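Local coordinates for protein AmbC (Sorangium cellulosum, PDB 5O15) that catalyses, as a bifunctional polyketide synthase domain, dehydration and then cyclisation of an intermediate, probably to an oxygen heterocycle, in ambruticin biosynthesis, at residues K18-V26 and L36-W47; V57-A68 and V80-L91. All coordinates share one frame; numbering follows the deposited sequence.

Contact 1: residues K18-V26 and L36-W47; sequences KHPWLSAAV and LSGRLSTVEHAW
Strand 24-26 runs antiparallel to strand 36-41, axes 4.8 Å apart at 166°, and the pairing opens with a classic beta bulge: Ser23 and Ala24 both face Ser37, whose O accepts from Ser23 N at 2.8 Å and from Ala24 N at 3.2 Å. Ser37 N returns a bond to Ala24 O. Just before the bulge Trp21 O lies 3.2 Å from Gly38 CA, where any CB would collide with it. Trp21 carries most of the side-chain contact. With CG beside its own backbone N (chi1 -65°), the indole lies alongside Leu40, whose CG sits over one face, 3.6 Å from the centroid of the five-membered ring. The indole edge makes a T-shaped stack on His45, planes at 77°, with NE1 above the middle of the imidazole. Trp47 meets the six-membered ring rim to rim. His45 is pinned in rotation: in its plane ND1 accepts from Trp47 NE1 at 3.1 Å, while NE2 meets a water that donates to Pro20 O. An alanine in place of Trp21 would probably open a gap over Leu40 and leave the His45 face without its partner. Strand 96-103 flanks strand 36-41; Leu22 and Leu36 touch Ala70 and Ala74 of helix 61-75, and Phe207 and Pro211 pack on Trp21.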
loop_
_atom_site.group_PDB
_atom_site.type_symbol
_atom_site.label_atom_id
_atom_site.label_comp_id
_atom_site.label_asym_id
_atom_site.label_seq_id
_atom_site.Cartn_x
_atom_site.Cartn_y
_atom_site.Cartn_z
ATOM N N LYS A 18 17.172 -8.801 -4.226
ATOM C CA LYS A 18 16.641 -9.578 -3.116
ATOM C C LYS A 18 15.448 -8.830 -2.542
ATOM O O LYS A 18 15.147 -7.710 -2.962
ATOM C CB LYS A 18 17.721 -9.771 -2.040
ATOM C CG LYS A 18 17.332 -10.673 -0.857
ATOM C CD LYS A 18 16.686 -11.999 -1.307
ATOM C CE LYS A 18 16.381 -12.904 -0.124
ATOM N NZ LYS A 18 15.288 -12.387 0.752
ATOM N N HIS A 19 14.769 -9.437 -1.574
ATOM C CA HIS A 19 13.625 -8.814 -0.940
ATOM C C HIS A 19 13.549 -9.302 0.496
ATOM O O HIS A 19 13.861 -10.467 0.762
ATOM C CB HIS A 19 12.335 -9.218 -1.659
ATOM C CG HIS A 19 11.181 -8.366 -1.278
ATOM N ND1 HIS A 19 10.389 -8.630 -0.181
ATOM C CD2 HIS A 19 10.743 -7.195 -1.794
ATOM C CE1 HIS A 19 9.485 -7.676 -0.064
ATOM N NE2 HIS A 19 9.679 -6.792 -1.029
ATOM N N PRO A 20 13.097 -8.467 1.433
ATOM C CA PRO A 20 13.039 -8.913 2.831
ATOM C C PRO A 20 12.091 -10.045 3.084
ATOM O O PRO A 20 12.269 -10.751 4.083
ATOM C CB PRO A 20 12.568 -7.663 3.586
ATOM C CG PRO A 20 12.897 -6.530 2.729
ATOM C CD PRO A 20 12.879 -7.011 1.319
ATOM N N TRP A 21 11.076 -10.215 2.240
ATOM C CA TRP A 21 9.982 -11.136 2.493
ATOM C C TRP A 21 9.853 -12.232 1.449
ATOM O O TRP A 21 8.947 -13.074 1.560
ATOM C CB TRP A 21 8.661 -10.370 2.542
ATOM C CG TRP A 21 8.526 -9.401 3.672
ATOM C CD1 TRP A 21 9.233 -9.363 4.836
ATOM C CD2 TRP A 21 7.598 -8.328 3.734
ATOM N NE1 TRP A 21 8.788 -8.335 5.633
ATOM C CE2 TRP A 21 7.771 -7.701 4.974
ATOM C CE3 TRP A 21 6.616 -7.853 2.868
ATOM C CZ2 TRP A 21 7.016 -6.631 5.357
ATOM C CZ3 TRP A 21 5.863 -6.786 3.253
ATOM C CH2 TRP A 21 6.060 -6.185 4.486
ATOM N N LEU A 22 10.673 -12.217 0.414
ATOM C CA LEU A 22 10.634 -13.237 -0.628
ATOM C C LEU A 22 12.060 -13.709 -0.807
ATOM O O LEU A 22 12.958 -12.898 -1.073
ATOM C CB LEU A 22 10.047 -12.673 -1.926
ATOM C CG LEU A 22 8.567 -12.264 -1.882
ATOM C CD1 LEU A 22 8.129 -11.571 -3.155
ATOM C CD2 LEU A 22 7.665 -13.415 -1.590
ATOM N N SER A 23 12.267 -15.014 -0.618
ATOM C CA SER A 23 13.595 -15.607 -0.616
ATOM C C SER A 23 13.826 -16.541 -1.786
ATOM O O SER A 23 14.970 -16.969 -2.005
ATOM C CB SER A 23 13.818 -16.404 0.675
ATOM O OG SER A 23 12.914 -17.482 0.756
ATOM N N ALA A 24 12.788 -16.897 -2.532
ATOM C CA ALA A 24 12.946 -17.740 -3.700
ATOM C C ALA A 24 12.021 -17.220 -4.780
ATOM O O ALA A 24 10.890 -16.795 -4.497
ATOM C CB ALA A 24 12.653 -19.204 -3.366
ATOM N N ALA A 25 12.526 -17.216 -6.005
ATOM C CA ALA A 25 11.725 -16.870 -7.187
ATOM C C ALA A 25 11.954 -17.935 -8.252
ATOM O O ALA A 25 12.985 -17.898 -8.919
ATOM C CB ALA A 25 12.130 -15.488 -7.679
ATOM N N VAL A 26 11.005 -18.852 -8.383
ATOM C CA VAL A 26 11.187 -20.029 -9.226
ATOM C C VAL A 26 10.425 -19.830 -10.520
ATOM O O VAL A 26 9.209 -19.597 -10.508
ATOM C CB VAL A 26 10.747 -21.297 -8.489
ATOM C CG1 VAL A 26 10.831 -22.524 -9.395
ATOM C CG2 VAL A 26 11.628 -21.502 -7.279
ATOM N N LEU A 36 6.898 -17.430 -6.244
ATOM C CA LEU A 36 7.767 -16.720 -5.321
ATOM C C LEU A 36 7.372 -17.107 -3.907
ATOM O O LEU A 36 6.191 -17.097 -3.568
ATOM C CB LEU A 36 7.647 -15.198 -5.480
ATOM C CG LEU A 36 8.054 -14.648 -6.837
ATOM C CD1 LEU A 36 6.956 -14.721 -7.856
ATOM C CD2 LEU A 36 8.530 -13.230 -6.748
ATOM N N SER A 37 8.358 -17.434 -3.089
ATOM C CA SER A 37 8.104 -17.885 -1.737
ATOM C C SER A 37 8.908 -17.048 -0.756
ATOM O O SER A 37 10.000 -16.580 -1.077
ATOM C CB SER A 37 8.521 -19.354 -1.572
ATOM O OG SER A 37 7.800 -20.189 -2.442
ATOM N N GLY A 38 8.385 -16.910 0.449
ATOM C CA GLY A 38 9.158 -16.247 1.472
ATOM C C GLY A 38 8.486 -16.331 2.815
ATOM O O GLY A 38 7.611 -17.167 3.054
ATOM N N ARG A 39 8.939 -15.462 3.712
ATOM C CA ARG A 39 8.524 -15.511 5.102
ATOM C C ARG A 39 8.469 -14.089 5.625
ATOM O O ARG A 39 9.370 -13.289 5.357
ATOM C CB ARG A 39 9.559 -16.262 5.944
ATOM C CG ARG A 39 9.154 -16.556 7.370
ATOM C CD ARG A 39 10.053 -17.658 7.925
ATOM N NE ARG A 39 9.856 -17.888 9.354
ATOM C CZ ARG A 39 10.438 -17.183 10.319
ATOM N NH1 ARG A 39 11.260 -16.183 10.019
ATOM N NH2 ARG A 39 10.197 -17.471 11.593
ATOM N N LEU A 40 7.425 -13.786 6.379
ATOM C CA LEU A 40 7.260 -12.484 7.013
ATOM C C LEU A 40 7.226 -12.716 8.517
ATOM O O LEU A 40 6.234 -13.229 9.048
ATOM C CB LEU A 40 5.973 -11.853 6.512
ATOM C CG LEU A 40 5.905 -10.344 6.585
ATOM C CD1 LEU A 40 4.674 -9.854 5.847
ATOM C CD2 LEU A 40 5.909 -9.898 8.024
ATOM N N SER A 41 8.315 -12.366 9.196
ATOM C CA SER A 41 8.405 -12.477 10.650
ATOM C C SER A 41 8.045 -11.157 11.319
ATOM O O SER A 41 8.594 -10.113 10.958
ATOM C CB SER A 41 9.832 -12.819 11.056
ATOM O OG SER A 41 10.020 -12.627 12.442
ATOM N N THR A 42 7.139 -11.209 12.297
ATOM C CA THR A 42 6.790 -10.021 13.063
ATOM C C THR A 42 7.785 -9.751 14.185
ATOM O O THR A 42 7.642 -8.744 14.894
ATOM C CB THR A 42 5.362 -10.116 13.628
ATOM O OG1 THR A 42 5.282 -11.174 14.601
ATOM C CG2 THR A 42 4.301 -10.320 12.515
ATOM N N VAL A 43 8.769 -10.621 14.362
ATOM C CA VAL A 43 9.931 -10.309 15.182
ATOM C C VAL A 43 10.919 -9.471 14.388
ATOM O O VAL A 43 11.383 -8.426 14.852
ATOM C CB VAL A 43 10.576 -11.610 15.697
ATOM C CG1 VAL A 43 11.758 -11.298 16.594
ATOM C CG2 VAL A 43 9.550 -12.471 16.435
ATOM N N GLU A 44 11.249 -9.900 13.167
ATOM C CA GLU A 44 12.216 -9.154 12.364
ATOM C C GLU A 44 11.621 -7.858 11.837
ATOM O O GLU A 44 12.330 -6.851 11.734
ATOM C CB GLU A 44 12.706 -10.010 11.197
ATOM C CG GLU A 44 13.319 -11.361 11.593
ATOM C CD GLU A 44 13.457 -12.331 10.423
ATOM O OE1 GLU A 44 13.376 -11.892 9.250
ATOM O OE2 GLU A 44 13.633 -13.543 10.678
ATOM N N HIS A 45 10.324 -7.862 11.542
ATOM C CA HIS A 45 9.596 -6.718 11.008
ATOM C C HIS A 45 8.513 -6.316 11.992
ATOM O O HIS A 45 7.330 -6.289 11.649
ATOM C CB HIS A 45 9.019 -7.050 9.629
ATOM C CG HIS A 45 10.085 -7.185 8.606
ATOM N ND1 HIS A 45 10.604 -6.107 7.924
ATOM C CD2 HIS A 45 10.822 -8.257 8.235
ATOM C CE1 HIS A 45 11.592 -6.512 7.153
ATOM N NE2 HIS A 45 11.754 -7.812 7.335
ATOM N N ALA A 46 8.910 -5.986 13.218
ATOM C CA ALA A 46 7.941 -5.643 14.245
ATOM C C ALA A 46 7.112 -4.429 13.859
ATOM O O ALA A 46 5.989 -4.289 14.348
ATOM C CB ALA A 46 8.644 -5.401 15.585
ATOM N N TRP A 47 7.629 -3.565 12.984
ATOM C CA TRP A 47 6.863 -2.414 12.527
ATOM C C TRP A 47 5.484 -2.777 11.989
ATOM O O TRP A 47 4.570 -1.946 12.073
ATOM C CB TRP A 47 7.633 -1.600 11.492
ATOM C CG TRP A 47 7.960 -2.324 10.211
ATOM C CD1 TRP A 47 9.072 -3.073 9.941
ATOM C CD2 TRP A 47 7.176 -2.347 9.009
ATOM N NE1 TRP A 47 9.017 -3.570 8.657
ATOM C CE2 TRP A 47 7.870 -3.123 8.065
ATOM C CE3 TRP A 47 5.964 -1.766 8.638
ATOM C CZ2 TRP A 47 7.396 -3.328 6.801
ATOM C CZ3 TRP A 47 5.493 -1.999 7.364
ATOM C CH2 TRP A 47 6.209 -2.774 6.474
HETATM O O HOH W 1 13.539 -9.694 6.198
#

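Contact 2: residues V57-A68 and V80-L91; sequences VILPGTAFVELA and VSELTIEAPLAL
Leu59 and Leu89 join residues 57-59 and 89-91 where the two segments run side by side: Leu59 N gives a straight bond of 2.9 Å to Leu89 O, and two residues along Leu91 N reaches Val57 O at 3.2 Å. Between these bonds Ile58 is bridged to Ala90, and Ile58 O accepts from ND1 of His51. A water continues the bonding of the two backbones, donating to Leu59 O and accepting from Leu89 N. The side chains of Leu59 and Leu89 point the same way, CB to CB at 4.0 Å, while Leu91 turns its CD1 onto the backbone, 3.5 Å from Leu59 N. A second tightly packed patch lies under helix 61-68. Leu83, its CG swung opposite the backbone N (chi1 -175°), sets CD1 against Phe64 O and Ala68 CB, the latter 3.8 Å away; Val80 CG2 touches the same methyl of Ala68. Phe64 leans down so that its CZ meets Leu89 CB at 4.0 Å, the leucine lying at the ring edge, and His131 meets this ring nearly parallel. Ile85 ends against Gly61, with CD1 4.0 Å from Gly61 CA, and a CB at that glycine would crowd it. The solvent side is looser. Pro88 CB packs on Ile58 CG2, but Pro88 and Val57 are partly exposed and Ala90 turns its methyl outward to solvent. A long helix laid over an antiparallel sheet, strand 79-85 running beneath it, is the hotdog arrangement, here one half of a double hotdog fold.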
loop_
_atom_site.group_PDB
_atom_site.type_symbol
_atom_site.label_atom_id
_atom_site.label_comp_id
_atom_site.label_asym_id
_atom_site.label_seq_id
_atom_site.Cartn_x
_atom_site.Cartn_y
_atom_site.Cartn_z
ATOM N N VAL A 57 -5.161 -6.283 14.311
ATOM C CA VAL A 57 -3.796 -6.134 13.818
ATOM C C VAL A 57 -3.688 -6.909 12.508
ATOM O O VAL A 57 -3.737 -8.145 12.501
ATOM C CB VAL A 57 -2.781 -6.641 14.846
ATOM C CG1 VAL A 57 -1.393 -6.313 14.367
ATOM C CG2 VAL A 57 -3.062 -6.054 16.242
ATOM N N ILE A 58 -3.552 -6.197 11.400
ATOM C CA ILE A 58 -3.500 -6.823 10.082
ATOM C C ILE A 58 -2.387 -6.174 9.273
ATOM O O ILE A 58 -2.045 -5.004 9.466
ATOM C CB ILE A 58 -4.832 -6.720 9.310
ATOM C CG1 ILE A 58 -5.260 -5.259 9.122
ATOM C CG2 ILE A 58 -5.876 -7.597 9.965
ATOM C CD1 ILE A 58 -6.532 -5.106 8.292
ATOM N N LEU A 59 -1.825 -6.935 8.346
ATOM C CA LEU A 59 -0.817 -6.389 7.462
ATOM C C LEU A 59 -1.440 -5.247 6.656
ATOM O O LEU A 59 -2.577 -5.363 6.214
ATOM C CB LEU A 59 -0.308 -7.507 6.545
ATOM C CG LEU A 59 0.991 -7.216 5.772
ATOM C CD1 LEU A 59 2.230 -7.099 6.682
ATOM C CD2 LEU A 59 1.196 -8.223 4.694
ATOM N N PRO A 60 -0.751 -4.122 6.459
ATOM C CA PRO A 60 -1.325 -3.096 5.576
ATOM C C PRO A 60 -1.515 -3.619 4.164
ATOM O O PRO A 60 -0.663 -4.328 3.637
ATOM C CB PRO A 60 -0.287 -1.969 5.604
ATOM C CG PRO A 60 0.968 -2.633 5.977
ATOM C CD PRO A 60 0.586 -3.745 6.923
ATOM N N GLY A 61 -2.624 -3.236 3.524
ATOM C CA GLY A 61 -2.842 -3.623 2.137
ATOM C C GLY A 61 -1.762 -3.145 1.178
ATOM O O GLY A 61 -1.532 -3.768 0.127
ATOM N N THR A 62 -1.061 -2.051 1.546
ATOM C CA THR A 62 0.081 -1.627 0.743
ATOM C C THR A 62 1.197 -2.657 0.730
ATOM O O THR A 62 2.039 -2.625 -0.174
ATOM C CB THR A 62 0.635 -0.300 1.253
ATOM O OG1 THR A 62 0.947 -0.466 2.632
ATOM C CG2 THR A 62 -0.348 0.848 1.071
ATOM N N ALA A 63 1.220 -3.574 1.693
ATOM C CA ALA A 63 2.184 -4.664 1.619
ATOM C C ALA A 63 1.851 -5.645 0.490
ATOM O O ALA A 63 2.763 -6.219 -0.119
ATOM C CB ALA A 63 2.241 -5.434 2.924
ATOM N N PHE A 64 0.564 -5.829 0.166
ATOM C CA PHE A 64 0.200 -6.665 -0.978
ATOM C C PHE A 64 0.602 -5.976 -2.265
ATOM O O PHE A 64 1.049 -6.631 -3.202
ATOM C CB PHE A 64 -1.298 -6.980 -0.970
ATOM C CG PHE A 64 -1.769 -7.664 0.255
ATOM C CD1 PHE A 64 -1.136 -8.781 0.761
ATOM C CD2 PHE A 64 -2.855 -7.156 0.943
ATOM C CE1 PHE A 64 -1.629 -9.393 1.934
ATOM C CE2 PHE A 64 -3.341 -7.760 2.073
ATOM C CZ PHE A 64 -2.705 -8.824 2.600
ATOM N N VAL A 65 0.500 -4.643 -2.312
ATOM C CA VAL A 65 0.999 -3.899 -3.456
ATOM C C VAL A 65 2.496 -4.108 -3.626
ATOM O O VAL A 65 2.986 -4.357 -4.733
ATOM C CB VAL A 65 0.608 -2.420 -3.349
ATOM C CG1 VAL A 65 1.193 -1.634 -4.484
ATOM C CG2 VAL A 65 -0.911 -2.258 -3.308
ATOM N N GLU A 66 3.250 -3.986 -2.530
ATOM C CA GLU A 66 4.690 -4.202 -2.561
ATOM C C GLU A 66 5.023 -5.604 -3.064
ATOM O O GLU A 66 5.937 -5.774 -3.880
ATOM C CB GLU A 66 5.272 -3.953 -1.162
ATOM C CG GLU A 66 6.671 -4.480 -0.937
ATOM C CD GLU A 66 7.764 -3.796 -1.756
ATOM O OE1 GLU A 66 7.481 -2.877 -2.551
ATOM O OE2 GLU A 66 8.932 -4.236 -1.636
ATOM N N LEU A 67 4.313 -6.620 -2.571
ATOM C CA LEU A 67 4.595 -7.976 -3.021
ATOM C C LEU A 67 4.286 -8.137 -4.505
ATOM O O LEU A 67 5.038 -8.800 -5.231
ATOM C CB LEU A 67 3.819 -8.977 -2.154
ATOM C CG LEU A 67 4.364 -9.102 -0.715
ATOM C CD1 LEU A 67 3.374 -9.805 0.178
ATOM C CD2 LEU A 67 5.716 -9.792 -0.718
ATOM N N ALA A 68 3.203 -7.530 -4.975
ATOM C CA ALA A 68 2.879 -7.589 -6.398
ATOM C C ALA A 68 3.918 -6.853 -7.242
ATOM O O ALA A 68 4.279 -7.325 -8.321
ATOM C CB ALA A 68 1.497 -6.995 -6.632
ATOM N N VAL A 80 1.781 -3.198 -11.928
ATOM C CA VAL A 80 0.613 -3.888 -11.425
ATOM C C VAL A 80 -0.590 -3.217 -12.059
ATOM O O VAL A 80 -0.986 -2.112 -11.678
ATOM C CB VAL A 80 0.562 -3.845 -9.903
ATOM C CG1 VAL A 80 -0.663 -4.563 -9.384
ATOM C CG2 VAL A 80 1.839 -4.419 -9.337
ATOM N N SER A 81 -1.157 -3.869 -13.070
ATOM C CA SER A 81 -2.295 -3.297 -13.755
ATOM C C SER A 81 -3.536 -3.275 -12.862
ATOM O O SER A 81 -4.267 -2.279 -12.841
ATOM C CB SER A 81 -2.549 -4.124 -15.008
ATOM O OG SER A 81 -3.791 -3.794 -15.603
ATOM N N GLU A 82 -3.795 -4.347 -12.129
ATOM C CA GLU A 82 -4.934 -4.393 -11.221
ATOM C C GLU A 82 -4.565 -5.251 -10.027
ATOM O O GLU A 82 -3.837 -6.242 -10.181
ATOM C CB GLU A 82 -6.182 -4.998 -11.886
ATOM C CG GLU A 82 -6.652 -4.317 -13.172
ATOM C CD GLU A 82 -7.063 -2.858 -12.967
ATOM O OE1 GLU A 82 -7.388 -2.461 -11.812
ATOM O OE2 GLU A 82 -7.060 -2.096 -13.976
ATOM N N LEU A 83 -5.060 -4.864 -8.857
ATOM C CA LEU A 83 -4.924 -5.639 -7.641
ATOM C C LEU A 83 -6.223 -5.496 -6.861
ATOM O O LEU A 83 -6.695 -4.384 -6.621
ATOM C CB LEU A 83 -3.709 -5.171 -6.824
ATOM C CG LEU A 83 -3.400 -6.016 -5.572
ATOM C CD1 LEU A 83 -1.918 -6.006 -5.208
ATOM C CD2 LEU A 83 -4.218 -5.658 -4.355
ATOM N N THR A 84 -6.792 -6.619 -6.476
ATOM C CA THR A 84 -7.953 -6.680 -5.611
ATOM C C THR A 84 -7.523 -7.344 -4.320
ATOM O O THR A 84 -6.764 -8.315 -4.343
ATOM C CB THR A 84 -9.083 -7.492 -6.246
ATOM O OG1 THR A 84 -9.422 -6.919 -7.512
ATOM C CG2 THR A 84 -10.325 -7.471 -5.355
ATOM N N ILE A 85 -7.954 -6.771 -3.200
ATOM C CA ILE A 85 -7.712 -7.356 -1.895
ATOM C C ILE A 85 -8.934 -8.195 -1.544
ATOM O O ILE A 85 -10.056 -7.697 -1.526
ATOM C CB ILE A 85 -7.437 -6.283 -0.837
ATOM C CG1 ILE A 85 -6.209 -5.465 -1.274
ATOM C CG2 ILE A 85 -7.240 -6.955 0.507
ATOM C CD1 ILE A 85 -5.854 -4.324 -0.359
ATOM N N GLU A 86 -8.718 -9.466 -1.256
ATOM C CA GLU A 86 -9.817 -10.386 -0.975
ATOM C C GLU A 86 -10.014 -10.654 0.503
ATOM O O GLU A 86 -11.159 -10.820 0.950
ATOM C CB GLU A 86 -9.582 -11.722 -1.680
ATOM C CG GLU A 86 -9.566 -11.626 -3.175
ATOM C CD GLU A 86 -9.641 -12.969 -3.834
ATOM O OE1 GLU A 86 -9.635 -14.006 -3.125
ATOM O OE2 GLU A 86 -9.730 -12.963 -5.064
ATOM N N ALA A 87 -8.924 -10.768 1.257
ATOM C CA ALA A 87 -9.000 -11.014 2.697
ATOM C C ALA A 87 -7.760 -10.479 3.382
ATOM O O ALA A 87 -6.656 -10.643 2.845
ATOM C CB ALA A 87 -9.073 -12.525 2.932
ATOM N N PRO A 88 -7.900 -9.919 4.578
ATOM C CA PRO A 88 -6.732 -9.391 5.294
ATOM C C PRO A 88 -5.847 -10.515 5.816
ATOM O O PRO A 88 -6.227 -11.680 5.907
ATOM C CB PRO A 88 -7.339 -8.593 6.450
ATOM C CG PRO A 88 -8.681 -9.205 6.661
ATOM C CD PRO A 88 -9.152 -9.715 5.324
ATOM N N LEU A 89 -4.649 -10.128 6.209
ATOM C CA LEU A 89 -3.661 -11.032 6.773
ATOM C C LEU A 89 -3.505 -10.629 8.238
ATOM O O LEU A 89 -2.940 -9.567 8.554
ATOM C CB LEU A 89 -2.349 -10.910 6.004
ATOM C CG LEU A 89 -1.237 -11.933 6.226
ATOM C CD1 LEU A 89 -0.252 -11.976 5.064
ATOM C CD2 LEU A 89 -0.496 -11.764 7.509
ATOM N N ALA A 90 -4.053 -11.457 9.119
ATOM C CA ALA A 90 -3.937 -11.254 10.554
ATOM C C ALA A 90 -2.510 -11.547 10.972
ATOM O O ALA A 90 -1.924 -12.539 10.545
ATOM C CB ALA A 90 -4.904 -12.187 11.280
ATOM N N LEU A 91 -1.953 -10.696 11.776
ATOM C CA LEU A 91 -0.533 -10.811 12.097
ATOM C C LEU A 91 -0.338 -11.435 13.463
ATOM O O LEU A 91 -0.970 -10.996 14.429
ATOM C CB LEU A 91 0.125 -9.441 12.092
ATOM C CG LEU A 91 0.281 -8.793 10.711
ATOM C CD1 LEU A 91 0.594 -7.317 10.841
ATOM C CD2 LEU A 91 1.356 -9.517 9.892
HETATM O O HOH W 2 -4.350 -7.318 5.595
#

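In the fold
Contacts 1 and 2 have centres about 14 Å apart and reach the same sheet; contact 1 packs against helix 61-75, whose first half belongs to contact 2. The polar tie is a probable hydrogen bond from contact 1 to contact 2, His19 NE2 to Glu66 OE2 at 2.7 Å. Apart from this bond the two contacts meet through apolar packing: Leu40 CD1 lies 3.8 Å from Leu59 CD1, and Trp21 CZ3 lies 3.9 Å from Ala63 CB. Residues 57-60 of contact 2 follow His51, which with Pro60 fits the HxxxGxxxxP signature of dehydratase domains. As in relatives, His51 probably pairs with Asp215 of helix 211-225 at the active site; Thr62 touches that aspartate, bringing contact 2 close to the likely pocket.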